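Local coordinates for NAD-dependent aldehyde dehydrogenase (Sinorhizobium meliloti, PDB 3U4J), which probably oxidises aldehydes to carboxylic acids with NAD or NADP as acceptor, at residues A[186-191]-A[483-488]. Numbering follows the deposited sequence.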
loop_
_atom_site.group_PDB
_atom_site.type_symbol
_atom_site.label_atom_id
_atom_site.label_comp_id
_atom_site.label_asym_id
_atom_site.label_seq_id
_atom_site.Cartn_x
_atom_site.Cartn_y
_atom_site.Cartn_z
ATOM N N ILE A 186 -9.301 -7.996 17.648
ATOM C CA ILE A 186 -9.065 -9.464 17.663
ATOM C C ILE A 186 -8.669 -9.974 16.271
ATOM O O ILE A 186 -7.961 -10.963 16.148
ATOM C CB ILE A 186 -10.278 -10.259 18.206
ATOM C CG1 ILE A 186 -11.524 -10.071 17.314
ATOM C CG2 ILE A 186 -10.556 -9.818 19.640
ATOM C CD1 ILE A 186 -12.624 -11.128 17.481
ATOM N N GLY A 187 -9.115 -9.282 15.223
ATOM C CA GLY A 187 -8.670 -9.585 13.854
ATOM C C GLY A 187 -7.184 -9.348 13.668
ATOM O O GLY A 187 -6.540 -10.050 12.907
ATOM N N SER A 188 -6.633 -8.379 14.399
ATOM C CA SER A 188 -5.190 -8.170 14.458
ATOM C C SER A 188 -4.431 -9.198 15.306
ATOM O O SER A 188 -3.189 -9.184 15.305
ATOM C CB SER A 188 -4.871 -6.767 15.008
ATOM O OG SER A 188 -5.365 -5.755 14.136
ATOM N N GLY A 189 -5.154 -10.083 16.002
ATOM C CA GLY A 189 -4.524 -11.117 16.872
ATOM C C GLY A 189 -4.542 -10.735 18.359
ATOM O O GLY A 189 -3.993 -11.462 19.195
ATOM N N CYS A 190 -5.177 -9.598 18.699
ATOM C CA CYS A 190 -5.245 -9.128 20.089
ATOM C C CYS A 190 -6.312 -9.895 20.829
ATOM O O CYS A 190 -7.164 -10.515 20.212
ATOM C CB CYS A 190 -5.629 -7.629 20.180
ATOM S SG CYS A 190 -4.427 -6.543 19.414
ATOM N N THR A 191 -6.270 -9.833 22.162
ATOM C CA THR A 191 -7.375 -10.300 22.996
ATOM C C THR A 191 -7.886 -9.054 23.687
ATOM O O THR A 191 -7.149 -8.063 23.804
ATOM C CB THR A 191 -6.897 -11.323 24.051
ATOM O OG1 THR A 191 -5.857 -10.736 24.855
ATOM C CG2 THR A 191 -6.341 -12.532 23.352
ATOM N N TYR A 483 -7.212 1.104 8.368
ATOM C CA TYR A 483 -6.520 1.893 9.389
ATOM C C TYR A 483 -6.646 1.288 10.780
ATOM O O TYR A 483 -5.668 1.308 11.562
ATOM C CB TYR A 483 -7.021 3.351 9.396
ATOM C CG TYR A 483 -6.480 4.149 8.197
ATOM C CD1 TYR A 483 -5.476 5.109 8.368
ATOM C CD2 TYR A 483 -6.967 3.924 6.902
ATOM C CE1 TYR A 483 -4.961 5.809 7.270
ATOM C CE2 TYR A 483 -6.472 4.645 5.796
ATOM C CZ TYR A 483 -5.482 5.579 5.987
ATOM O OH TYR A 483 -4.979 6.283 4.903
ATOM N N GLY A 484 -7.834 0.747 11.092
ATOM C CA GLY A 484 -8.051 0.214 12.430
ATOM C C GLY A 484 -7.101 -0.939 12.720
ATOM O O GLY A 484 -6.690 -1.132 13.871
ATOM N N PHE A 485 -6.710 -1.703 11.700
ATOM C CA PHE A 485 -5.785 -2.812 11.980
ATOM C C PHE A 485 -4.424 -2.312 12.420
ATOM O O PHE A 485 -3.768 -2.955 13.248
ATOM C CB PHE A 485 -5.667 -3.784 10.819
ATOM C CG PHE A 485 -6.974 -4.442 10.467
ATOM C CD1 PHE A 485 -7.505 -5.439 11.273
ATOM C CD2 PHE A 485 -7.680 -4.043 9.335
ATOM C CE1 PHE A 485 -8.713 -6.037 10.952
ATOM C CE2 PHE A 485 -8.890 -4.635 9.011
ATOM C CZ PHE A 485 -9.409 -5.632 9.823
ATOM N N ASP A 486 -4.010 -1.164 11.889
ATOM C CA ASP A 486 -2.746 -0.554 12.280
ATOM C C ASP A 486 -2.827 -0.052 13.727
ATOM O O ASP A 486 -1.840 -0.128 14.462
ATOM C CB ASP A 486 -2.349 0.571 11.310
ATOM C CG ASP A 486 -2.012 0.052 9.896
ATOM O OD1 ASP A 486 -2.036 -1.177 9.663
ATOM O OD2 ASP A 486 -1.747 0.886 9.012
ATOM N N GLU A 487 -4.001 0.438 14.142
ATOM C CA GLU A 487 -4.227 0.845 15.539
ATOM C C GLU A 487 -3.983 -0.264 16.561
ATOM O O GLU A 487 -3.562 0.027 17.692
ATOM C CB GLU A 487 -5.654 1.353 15.755
ATOM C CG GLU A 487 -5.908 2.732 15.225
ATOM C CD GLU A 487 -4.959 3.795 15.789
ATOM O OE1 GLU A 487 -4.901 3.941 17.025
ATOM O OE2 GLU A 487 -4.295 4.476 14.976
ATOM N N TYR A 488 -4.264 -1.515 16.178
ATOM C CA TYR A 488 -4.114 -2.684 17.076
ATOM C C TYR A 488 -2.973 -3.603 16.694
ATOM O O TYR A 488 -2.933 -4.745 17.125
ATOM C CB TYR A 488 -5.439 -3.469 17.192
ATOM C CG TYR A 488 -6.592 -2.541 17.539
ATOM C CD1 TYR A 488 -6.713 -1.995 18.825
ATOM C CD2 TYR A 488 -7.524 -2.153 16.569
ATOM C CE1 TYR A 488 -7.744 -1.106 19.138
ATOM C CE2 TYR A 488 -8.556 -1.291 16.884
ATOM C CZ TYR A 488 -8.659 -0.764 18.166
ATOM O OH TYR A 488 -9.678 0.115 18.480
#
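S188 packs its short side chain between F485 and Y488, overlapping the ring edge of the one and CB of the other. S188 OG lies in the plane of the F485 ring, 3.6 Å from CD1, so it meets the aromatic rim and not a face. With OG turned beside its own backbone N (chi1 -64°), the hydroxyl hydrogen-bonds back to the carbonyl of W184, one turn earlier. S188 OG also comes within 3.3 Å of F485 O, a carbonyl hydrogen-bonded to the hydroxyl of S489; no hydrogen bond crosses between the two segments. A side chain this small allows close approach, S188 CA and F485 CA being 5.9 Å apart.

G187 offers F485 a bare backbone: a beta carbon there would sit tightly against CE1. Helix 174-187 then ends in a Schellman motif at G189, whose positive phi (100°) would press a beta carbon against the preceding carbonyl oxygen. The turn leads into strand 191-195 of the Rossmann-like, probably nucleotide-binding sheet of the aldehyde dehydrogenase fold. Y488 is the first residue past helix 483-487 and leads into strand 489-497, and both strands pair with strand 153-168.

C190 fills the next position with a compact sulfur, C190 SG resting 3.9 Å from Y488 CB and 3.3 Å from Y488 O. C190 also packs on V162 and V165 of strand 153-168. The Y488 ring runs on past this point, one face partly overlain by E487 CB, 4.0 Å above its plane. A hydrogen bond to the carboxylate of E479 satisfies the polar end of this buried side chain.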